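Local coordinates for terminal oxygenase component of carbazole 1,9a-dioxygenase (Sphingomonas, PDB 3GKQ), which probably catalyses the angular dioxygenation of carbazole, as the Rieske non-heme iron oxygenase component of a system supplied with electrons by a ferredoxin, at residues T15-P20 against W366-S371; G27-W32 against V140-P145; R36-V41 against V129-G134. All blocks are in the same frame, centred on the assembly; numbering follows the deposited sequence.

Contact 1: T15-P20 against W366-S371; sequences TRAWAP and WRRLAS
Trp-18, at the N-cap position before helix 19-23, has its CA 5.0 Å from Arg-368 CA, and Pro-20 CA lies 5.1 Å from Ser-371 CA, so the N-terminal chain leans on helix 361-373 with no direct hydrogen bond across. The indole of Trp-18 and the side chain of Arg-367 run side by side in the same direction. Bends at chi2 (-139°) and chi3 (-74°) fold the arginine over the ring, and its CZ sits 4.0 Å from the centroid of the Trp-18 six-membered ring. That direction is only 18° off the ring normal, which defines a cation-pi contact, although the guanidinium plane is turned well away from the indole and so is not stacked flat. Arg-367 CB adds an off-centre CH-pi contact to the five-membered ring, while Thr-15 CA covers the opposite indole face. At the ring edge a water accepts a weak bond from Trp-18 NE1 and one of 2.7 Å from Arg-368 NH1. A second water donates to both Ala-17 O and Arg-368 O. Ser-371 OG spends its proton on Arg-367 O at 2.7 Å, yet packs against Trp-18 CA and receives Tyr-21 N. Because Glu-354 and Glu-179 form salt bridges with Arg-367 NH2 and NH1, while its buried NE has no partner in the model, the cation is likely to be stabilised by two carboxylates and the indole face together, close to Arg-75 of the second subunit.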
loop_
_atom_site.group_PDB
_atom_site.type_symbol
_atom_site.label_atom_id
_atom_site.label_comp_id
_atom_site.label_asym_id
_atom_site.label_seq_id
_atom_site.Cartn_x
_atom_site.Cartn_y
_atom_site.Cartn_z
ATOM N N THR A 15 -0.208 -32.794 3.371
ATOM C CA THR A 15 -0.493 -31.768 4.374
ATOM C C THR A 15 -1.713 -32.051 5.251
ATOM O O THR A 15 -1.998 -31.306 6.190
ATOM C CB THR A 15 -0.694 -30.405 3.700
ATOM O OG1 THR A 15 -1.839 -30.465 2.846
ATOM C CG2 THR A 15 0.526 -30.039 2.864
ATOM N N ARG A 16 -2.416 -33.135 4.941
ATOM C CA ARG A 16 -3.622 -33.534 5.659
ATOM C C ARG A 16 -3.546 -33.426 7.184
ATOM O O ARG A 16 -4.389 -32.785 7.806
ATOM C CB ARG A 16 -3.991 -34.971 5.273
ATOM C CG ARG A 16 -5.285 -35.475 5.890
ATOM C CD ARG A 16 -5.564 -36.911 5.460
ATOM N NE ARG A 16 -5.782 -37.002 4.019
ATOM C CZ ARG A 16 -5.914 -38.144 3.352
ATOM N NH1 ARG A 16 -5.850 -39.308 3.990
ATOM N NH2 ARG A 16 -6.107 -38.120 2.039
ATOM N N ALA A 17 -2.539 -34.058 7.778
ATOM C CA ALA A 17 -2.374 -34.057 9.227
ATOM C C ALA A 17 -2.166 -32.684 9.870
ATOM O O ALA A 17 -2.284 -32.555 11.088
ATOM C CB ALA A 17 -1.236 -34.995 9.620
ATOM N N TRP A 18 -1.838 -31.663 9.082
ATOM C CA TRP A 18 -1.671 -30.336 9.666
ATOM C C TRP A 18 -2.420 -29.226 8.942
ATOM O O TRP A 18 -1.994 -28.072 8.938
ATOM C CB TRP A 18 -0.189 -29.954 9.824
ATOM C CG TRP A 18 0.774 -30.576 8.866
ATOM C CD1 TRP A 18 1.300 -31.835 8.932
ATOM C CD2 TRP A 18 1.370 -29.951 7.731
ATOM N NE1 TRP A 18 2.190 -32.030 7.909
ATOM C CE2 TRP A 18 2.253 -30.886 7.153
ATOM C CE3 TRP A 18 1.248 -28.683 7.143
ATOM C CZ2 TRP A 18 3.010 -30.600 6.012
ATOM C CZ3 TRP A 18 2.001 -28.397 6.008
ATOM C CH2 TRP A 18 2.870 -29.354 5.456
ATOM N N ALA A 19 -3.560 -29.576 8.357
ATOM C CA ALA A 19 -4.384 -28.603 7.649
ATOM C C ALA A 19 -4.832 -27.458 8.567
ATOM O O ALA A 19 -4.848 -26.302 8.156
ATOM C CB ALA A 19 -5.598 -29.292 7.040
ATOM N N PRO A 20 -5.210 -27.764 9.822
ATOM C CA PRO A 20 -5.641 -26.690 10.726
ATOM C C PRO A 20 -4.533 -25.654 10.950
ATOM O O PRO A 20 -4.792 -24.455 11.022
ATOM C CB PRO A 20 -6.000 -27.438 12.008
ATOM C CG PRO A 20 -6.466 -28.773 11.498
ATOM C CD PRO A 20 -5.426 -29.085 10.438
ATOM N N TRP A 366 5.539 -30.913 15.205
ATOM C CA TRP A 366 4.923 -29.753 15.842
ATOM C C TRP A 366 3.632 -29.369 15.110
ATOM O O TRP A 366 2.603 -29.122 15.736
ATOM C CB TRP A 366 5.903 -28.573 15.862
ATOM C CG TRP A 366 5.245 -27.223 15.751
ATOM C CD1 TRP A 366 5.256 -26.395 14.661
ATOM C CD2 TRP A 366 4.453 -26.564 16.748
ATOM N NE1 TRP A 366 4.521 -25.263 14.919
ATOM C CE2 TRP A 366 4.016 -25.339 16.191
ATOM C CE3 TRP A 366 4.066 -26.889 18.056
ATOM C CZ2 TRP A 366 3.212 -24.436 16.898
ATOM C CZ3 TRP A 366 3.265 -25.990 18.759
ATOM C CH2 TRP A 366 2.848 -24.779 18.176
ATOM N N ARG A 367 3.686 -29.333 13.784
ATOM C CA ARG A 367 2.515 -28.974 12.993
ATOM C C ARG A 367 1.364 -29.952 13.238
ATOM O O ARG A 367 0.203 -29.548 13.302
ATOM C CB ARG A 367 2.897 -28.910 11.505
ATOM C CG ARG A 367 4.265 -28.258 11.316
ATOM C CD ARG A 367 4.402 -27.289 10.159
ATOM N NE ARG A 367 4.456 -27.935 8.860
ATOM C CZ ARG A 367 5.279 -27.583 7.871
ATOM N NH1 ARG A 367 6.144 -26.589 8.016
ATOM N NH2 ARG A 367 5.215 -28.222 6.715
ATOM N N ARG A 368 1.689 -31.234 13.390
ATOM C CA ARG A 368 0.672 -32.254 13.644
ATOM C C ARG A 368 0.082 -32.078 15.042
ATOM O O ARG A 368 -1.139 -32.090 15.220
ATOM C CB ARG A 368 1.273 -33.660 13.520
ATOM C CG ARG A 368 1.730 -34.031 12.113
ATOM C CD ARG A 368 2.526 -35.331 12.126
ATOM N NE ARG A 368 1.701 -36.478 12.489
ATOM C CZ ARG A 368 1.019 -37.216 11.616
ATOM N NH1 ARG A 368 1.067 -36.930 10.320
ATOM N NH2 ARG A 368 0.281 -38.235 12.039
ATOM N N LEU A 369 0.952 -31.913 16.032
ATOM C CA LEU A 369 0.508 -31.734 17.410
ATOM C C LEU A 369 -0.306 -30.450 17.549
ATOM O O LEU A 369 -1.386 -30.452 18.143
ATOM C CB LEU A 369 1.714 -31.710 18.361
ATOM C CG LEU A 369 1.411 -31.482 19.851
ATOM C CD1 LEU A 369 2.364 -32.294 20.712
ATOM C CD2 LEU A 369 1.514 -30.005 20.175
ATOM N N ALA A 370 0.203 -29.359 16.988
ATOM C CA ALA A 370 -0.500 -28.085 17.062
ATOM C C ALA A 370 -1.876 -28.183 16.400
ATOM O O ALA A 370 -2.854 -27.632 16.907
ATOM C CB ALA A 370 0.322 -26.992 16.395
ATOM N N SER A 371 -1.937 -28.876 15.264
ATOM C CA SER A 371 -3.188 -29.041 14.523
ATOM C C SER A 371 -4.217 -29.828 15.323
ATOM O O SER A 371 -5.398 -29.480 15.363
ATOM C CB SER A 371 -2.934 -29.771 13.195
ATOM O OG SER A 371 -2.227 -28.949 12.280
HETATM O O HOH W 1 -2.785 -33.809 13.309
HETATM O O HOH W 2 2.230 -35.145 8.647
#

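Contact 2: G27-W32 against V140-P145; sequences GFRNHW and VGDQEP
A G1 beta bulge, in which Asn-30 and His-31 both face Val-140, joins the start of strand 31-35 to the end of strand 135-140. Its bonds are Val-140 N to His-31 O, at 3.2 Å, and Asn-30 N to Val-140 O, modelled so short that its exact length is doubtful. Beyond the bulge, Asn-30 OD1 accepts Asp-142 N at 3.0 Å and, weakly, Gln-143 N. The Asn-30 and Gln-143 amides stack, their planes 24° apart. A CB on Gly-141 would collide with Asn-30 OD1, so the close approach depends on the missing side chain. Arg-29 extends fully from CG to NE and grips Asp-142 side-on: NE meets OD2 at 2.8 Å, and NH2 meets OD1 at 2.9 Å. Both bonds are nearly straight and in the guanidinium plane, but they strike the carboxylate 42° above its own plane. An alanine at Arg-29 removes both donors, and the Asp-142 carboxylate would probably lose its salt bridge and be freer to turn. Further along, Trp-32 CZ2 touches Pro-145 CB at 3.6 Å. Around this junction, Glu-54 and Gln-378 hold Arg-29 NH1, and Asp-151 takes His-31 ND1. Arg-375, just past helix 361-373, binds Asn-30 ND2 and His-31 NE2 through its backbone, so the chain entering strand 31-35 is held between the end of strand 135-140 and the C-terminal chain.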
loop_
_atom_site.group_PDB
_atom_site.type_symbol
_atom_site.label_atom_id
_atom_site.label_comp_id
_atom_site.label_asym_id
_atom_site.label_seq_id
_atom_site.Cartn_x
_atom_site.Cartn_y
_atom_site.Cartn_z
ATOM N N GLY A 27 -3.307 -17.375 14.521
ATOM C CA GLY A 27 -3.017 -18.035 15.777
ATOM C C GLY A 27 -4.125 -18.917 16.315
ATOM O O GLY A 27 -5.147 -19.139 15.658
ATOM N N PHE A 28 -3.922 -19.411 17.531
ATOM C CA PHE A 28 -4.891 -20.288 18.166
ATOM C C PHE A 28 -5.703 -19.590 19.251
ATOM O O PHE A 28 -5.144 -18.958 20.157
ATOM C CB PHE A 28 -4.178 -21.503 18.751
ATOM C CG PHE A 28 -3.446 -22.325 17.729
ATOM C CD1 PHE A 28 -4.098 -22.774 16.581
ATOM C CD2 PHE A 28 -2.111 -22.678 17.927
ATOM C CE1 PHE A 28 -3.435 -23.570 15.648
ATOM C CE2 PHE A 28 -1.438 -23.474 16.999
ATOM C CZ PHE A 28 -2.100 -23.921 15.858
ATOM N N ARG A 29 -7.023 -19.712 19.143
ATOM C CA ARG A 29 -7.941 -19.104 20.094
ATOM C C ARG A 29 -8.080 -20.004 21.322
ATOM O O ARG A 29 -7.851 -21.218 21.250
ATOM C CB ARG A 29 -9.309 -18.891 19.431
ATOM C CG ARG A 29 -10.258 -17.981 20.212
ATOM C CD ARG A 29 -11.574 -17.729 19.457
ATOM N NE ARG A 29 -12.456 -16.832 20.202
ATOM C CZ ARG A 29 -12.212 -15.540 20.420
ATOM N NH1 ARG A 29 -11.109 -14.971 19.945
ATOM N NH2 ARG A 29 -13.068 -14.814 21.133
ATOM N N ASN A 30 -8.448 -19.397 22.448
ATOM C CA ASN A 30 -8.624 -20.107 23.715
ATOM C C ASN A 30 -7.307 -20.546 24.367
ATOM O O ASN A 30 -7.194 -21.654 24.893
ATOM C CB ASN A 30 -9.558 -21.307 23.520
ATOM C CG ASN A 30 -10.963 -20.882 23.109
ATOM O OD1 ASN A 30 -11.602 -20.080 23.792
ATOM N ND2 ASN A 30 -11.442 -21.411 21.988
ATOM N N HIS A 31 -6.319 -19.655 24.337
ATOM C CA HIS A 31 -5.009 -19.903 24.932
ATOM C C HIS A 31 -4.501 -18.602 25.553
ATOM O O HIS A 31 -4.971 -17.514 25.198
ATOM C CB HIS A 31 -4.005 -20.358 23.868
ATOM C CG HIS A 31 -4.224 -21.755 23.372
ATOM N ND1 HIS A 31 -3.768 -22.866 24.048
ATOM C CD2 HIS A 31 -4.828 -22.218 22.252
ATOM C CE1 HIS A 31 -4.076 -23.953 23.365
ATOM N NE2 HIS A 31 -4.721 -23.588 22.269
ATOM N N TRP A 32 -3.542 -18.721 26.472
ATOM C CA TRP A 32 -2.939 -17.562 27.123
ATOM C C TRP A 32 -1.768 -17.083 26.277
ATOM O O TRP A 32 -1.027 -17.890 25.717
ATOM C CB TRP A 32 -2.401 -17.911 28.519
ATOM C CG TRP A 32 -3.444 -18.191 29.553
ATOM C CD1 TRP A 32 -3.941 -19.411 29.911
ATOM C CD2 TRP A 32 -4.108 -17.228 30.380
ATOM N NE1 TRP A 32 -4.868 -19.269 30.914
ATOM C CE2 TRP A 32 -4.990 -17.939 31.222
ATOM C CE3 TRP A 32 -4.039 -15.833 30.492
ATOM C CZ2 TRP A 32 -5.803 -17.300 32.168
ATOM C CZ3 TRP A 32 -4.848 -15.194 31.434
ATOM C CH2 TRP A 32 -5.718 -15.932 32.258
ATOM N N VAL A 140 -7.236 -15.192 25.323
ATOM C CA VAL A 140 -8.052 -14.808 24.182
ATOM C C VAL A 140 -8.922 -15.996 23.812
ATOM O O VAL A 140 -8.430 -16.996 23.290
ATOM C CB VAL A 140 -7.184 -14.432 22.966
ATOM C CG1 VAL A 140 -8.077 -14.018 21.795
ATOM C CG2 VAL A 140 -6.231 -13.303 23.338
ATOM N N GLY A 141 -10.215 -15.888 24.094
ATOM C CA GLY A 141 -11.121 -16.979 23.791
ATOM C C GLY A 141 -12.500 -16.744 24.374
ATOM O O GLY A 141 -12.759 -15.692 24.962
ATOM N N ASP A 142 -13.379 -17.731 24.216
ATOM C CA ASP A 142 -14.750 -17.631 24.699
ATOM C C ASP A 142 -15.056 -18.600 25.833
ATOM O O ASP A 142 -16.092 -18.494 26.482
ATOM C CB ASP A 142 -15.705 -17.897 23.542
ATOM C CG ASP A 142 -15.327 -17.124 22.301
ATOM O OD1 ASP A 142 -15.501 -15.885 22.301
ATOM O OD2 ASP A 142 -14.840 -17.759 21.335
ATOM N N GLN A 143 -14.164 -19.550 26.069
ATOM C CA GLN A 143 -14.387 -20.516 27.132
ATOM C C GLN A 143 -13.623 -20.145 28.391
ATOM O O GLN A 143 -12.742 -19.281 28.366
ATOM C CB GLN A 143 -13.975 -21.912 26.665
ATOM C CG GLN A 143 -12.517 -22.039 26.265
ATOM C CD GLN A 143 -12.242 -23.333 25.526
ATOM O OE1 GLN A 143 -12.891 -23.631 24.521
ATOM N NE2 GLN A 143 -11.276 -24.108 26.015
ATOM N N GLU A 144 -13.979 -20.793 29.496
ATOM C CA GLU A 144 -13.320 -20.552 30.770
ATOM C C GLU A 144 -11.846 -20.884 30.632
ATOM O O GLU A 144 -11.482 -21.904 30.054
ATOM C CB GLU A 144 -13.944 -21.416 31.870
ATOM C CG GLU A 144 -15.140 -20.770 32.550
ATOM C CD GLU A 144 -14.739 -19.579 33.403
ATOM O OE1 GLU A 144 -13.962 -19.773 34.366
ATOM O OE2 GLU A 144 -15.197 -18.451 33.110
ATOM N N PRO A 145 -10.975 -20.014 31.156
ATOM C CA PRO A 145 -9.527 -20.222 31.088
ATOM C C PRO A 145 -9.033 -21.432 31.872
ATOM O O PRO A 145 -9.490 -21.692 32.984
ATOM C CB PRO A 145 -8.962 -18.923 31.658
ATOM C CG PRO A 145 -10.008 -17.917 31.312
ATOM C CD PRO A 145 -11.283 -18.655 31.632
HETATM O O HOH W 3 -14.291 -20.224 21.095
#

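Contact 3: R36-V41 against V129-G134; sequences RLSAEV and VREEKG
Ser-38 makes both hydrogen bonds of this contact, one with its side chain and one with its backbone. Its hydroxyl OG donates at 2.6 Å to Glu-131 OE2, which accepts on its anti lone pair, the one turned away from the other carboxylate oxygen. Its amide N reaches Gly-134 O at 2.8 Å; the N-H points almost straight at the oxygen but comes in 54° above the carbonyl plane, off the lone-pair directions. The glutamate spans the distance because its CG is anti to the backbone N (chi1 -178°) and the chain stays extended beyond. Its other oxygen, OE1, forms a salt bridge with Arg-60, so the carboxylate is held at both oxygens, which probably favours its ionised form.

Gly-134 lies in the two-residue connection, Lys-133 and Gly-134, of a beta hairpin between strands 129-132 and 135-140. Both residues have positive phi, and their backbone angles are consistent with a type I' turn. Opposite it, the chain leaving strand 31-35 turns a corner at Arg-36 and enters a short 3-10 turn at residues 38-40. That turn is closed by Glu-40 N to Leu-37 O at 2.8 Å and followed by Val-41 N to Ser-38 O at 3.0 Å. The hairpin tip thus meets the beginning of the 3-10 turn.

Packing beyond these bonds is slight. Leu-37 CA makes a CA-H...O contact of 3.4 Å with Gly-134 O, and Leu-37 CB comes no nearer than 4.0 Å to the same oxygen. Ser-38 CB lies 3.2 Å from Glu-131 OE2. Lys-133 NZ bonds to the backbone oxygens of Asp-158 and Leu-161. Glu-131 and Val-129 rest on Val-65 of strand 64-69.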
loop_
_atom_site.group_PDB
_atom_site.type_symbol
_atom_site.label_atom_id
_atom_site.label_comp_id
_atom_site.label_asym_id
_atom_site.label_seq_id
_atom_site.Cartn_x
_atom_site.Cartn_y
_atom_site.Cartn_z
ATOM N N ARG A 36 2.944 -7.959 27.145
ATOM C CA ARG A 36 3.792 -6.850 27.556
ATOM C C ARG A 36 4.542 -7.197 28.846
ATOM O O ARG A 36 4.159 -8.118 29.573
ATOM C CB ARG A 36 2.903 -5.614 27.777
ATOM C CG ARG A 36 3.509 -4.280 27.377
ATOM C CD ARG A 36 2.937 -3.737 26.070
ATOM N NE ARG A 36 3.399 -4.491 24.914
ATOM C CZ ARG A 36 3.121 -4.181 23.652
ATOM N NH1 ARG A 36 2.378 -3.119 23.365
ATOM N NH2 ARG A 36 3.589 -4.939 22.670
ATOM N N LEU A 37 5.623 -6.471 29.114
ATOM C CA LEU A 37 6.389 -6.683 30.336
ATOM C C LEU A 37 5.644 -5.933 31.439
ATOM O O LEU A 37 5.085 -4.866 31.187
ATOM C CB LEU A 37 7.806 -6.117 30.185
ATOM C CG LEU A 37 8.635 -6.667 29.022
ATOM C CD1 LEU A 37 9.962 -5.934 28.934
ATOM C CD2 LEU A 37 8.856 -8.157 29.215
ATOM N N SER A 38 5.629 -6.486 32.649
ATOM C CA SER A 38 4.937 -5.849 33.768
ATOM C C SER A 38 5.267 -4.366 33.913
ATOM O O SER A 38 4.380 -3.544 34.146
ATOM C CB SER A 38 5.270 -6.563 35.082
ATOM O OG SER A 38 4.683 -7.849 35.135
ATOM N N ALA A 39 6.545 -4.030 33.770
ATOM C CA ALA A 39 7.001 -2.652 33.902
ATOM C C ALA A 39 6.373 -1.698 32.886
ATOM O O ALA A 39 6.312 -0.492 33.124
ATOM C CB ALA A 39 8.528 -2.596 33.787
ATOM N N GLU A 40 5.911 -2.232 31.758
ATOM C CA GLU A 40 5.309 -1.403 30.719
ATOM C C GLU A 40 3.845 -1.093 31.004
ATOM O O GLU A 40 3.243 -0.246 30.347
ATOM C CB GLU A 40 5.421 -2.097 29.361
ATOM C CG GLU A 40 6.845 -2.350 28.908
ATOM C CD GLU A 40 6.905 -3.119 27.603
ATOM O OE1 GLU A 40 6.397 -4.258 27.562
ATOM O OE2 GLU A 40 7.460 -2.587 26.617
ATOM N N VAL A 41 3.274 -1.794 31.976
ATOM C CA VAL A 41 1.881 -1.590 32.353
ATOM C C VAL A 41 1.877 -0.994 33.759
ATOM O O VAL A 41 1.741 -1.710 34.749
ATOM C CB VAL A 41 1.109 -2.928 32.346
ATOM C CG1 VAL A 41 -0.377 -2.674 32.556
ATOM C CG2 VAL A 41 1.349 -3.662 31.023
ATOM N N VAL A 129 -6.758 -11.949 32.872
ATOM C CA VAL A 129 -5.358 -11.569 32.976
ATOM C C VAL A 129 -4.612 -12.385 34.024
ATOM O O VAL A 129 -5.178 -12.765 35.048
ATOM C CB VAL A 129 -5.217 -10.080 33.359
ATOM C CG1 VAL A 129 -3.745 -9.699 33.429
ATOM C CG2 VAL A 129 -5.952 -9.207 32.351
ATOM N N ARG A 130 -3.342 -12.656 33.742
ATOM C CA ARG A 130 -2.457 -13.375 34.650
ATOM C C ARG A 130 -1.127 -12.653 34.528
ATOM O O ARG A 130 -0.690 -12.331 33.424
ATOM C CB ARG A 130 -2.275 -14.840 34.237
ATOM C CG ARG A 130 -3.425 -15.776 34.612
ATOM C CD ARG A 130 -3.592 -15.907 36.125
ATOM N NE ARG A 130 -2.405 -16.463 36.778
ATOM C CZ ARG A 130 -2.091 -17.757 36.813
ATOM N NH1 ARG A 130 -2.879 -18.656 36.230
ATOM N NH2 ARG A 130 -0.987 -18.154 37.433
ATOM N N GLU A 131 -0.487 -12.382 35.655
ATOM C CA GLU A 131 0.791 -11.695 35.630
ATOM C C GLU A 131 1.806 -12.546 36.374
ATOM O O GLU A 131 1.712 -12.729 37.586
ATOM C CB GLU A 131 0.641 -10.315 36.269
ATOM C CG GLU A 131 1.890 -9.471 36.273
ATOM C CD GLU A 131 1.579 -8.016 36.555
ATOM O OE1 GLU A 131 0.562 -7.755 37.227
ATOM O OE2 GLU A 131 2.347 -7.139 36.112
ATOM N N GLU A 132 2.765 -13.087 35.631
ATOM C CA GLU A 132 3.791 -13.943 36.210
ATOM C C GLU A 132 5.125 -13.710 35.522
ATOM O O GLU A 132 5.177 -13.350 34.343
ATOM C CB GLU A 132 3.426 -15.420 36.038
ATOM C CG GLU A 132 2.047 -15.830 36.540
ATOM C CD GLU A 132 1.912 -15.724 38.043
ATOM O OE1 GLU A 132 2.881 -16.062 38.753
ATOM O OE2 GLU A 132 0.830 -15.314 38.515
ATOM N N LYS A 133 6.202 -13.927 36.269
ATOM C CA LYS A 133 7.552 -13.785 35.745
ATOM C C LYS A 133 7.801 -12.490 34.986
ATOM O O LYS A 133 8.513 -12.485 33.983
ATOM C CB LYS A 133 7.873 -14.976 34.841
ATOM C CG LYS A 133 7.765 -16.315 35.541
ATOM C CD LYS A 133 8.692 -16.362 36.750
ATOM C CE LYS A 133 8.558 -17.669 37.511
ATOM N NZ LYS A 133 9.444 -17.684 38.708
ATOM N N GLY A 134 7.214 -11.400 35.467
ATOM C CA GLY A 134 7.407 -10.111 34.828
ATOM C C GLY A 134 6.660 -9.926 33.520
ATOM O O GLY A 134 6.956 -9.004 32.762
#

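Overall arrangement
Contacts 2 and 3 belong to one three-stranded antiparallel sheet, 31-35, 135-140 and 129-132, and touch where Trp-32 CH2 lies 3.3 Å from Arg-130 CG. Contact 2 is partly buried and lies at the start of strand 31-35; contact 3 follows its far end and is a surface contact in which none of the touching residues is buried, held by two hydrogen bonds. Contact 1, also partly buried, joins helical elements instead and relies on a cation-pi contact and water bridges, whereas contact 2 combines a backbone bulge with a salt bridge. Contact 1 meets contact 2 through Ala-370 and Phe-28, but its centre is about 31 Å from that of contact 3, across the chain's centre.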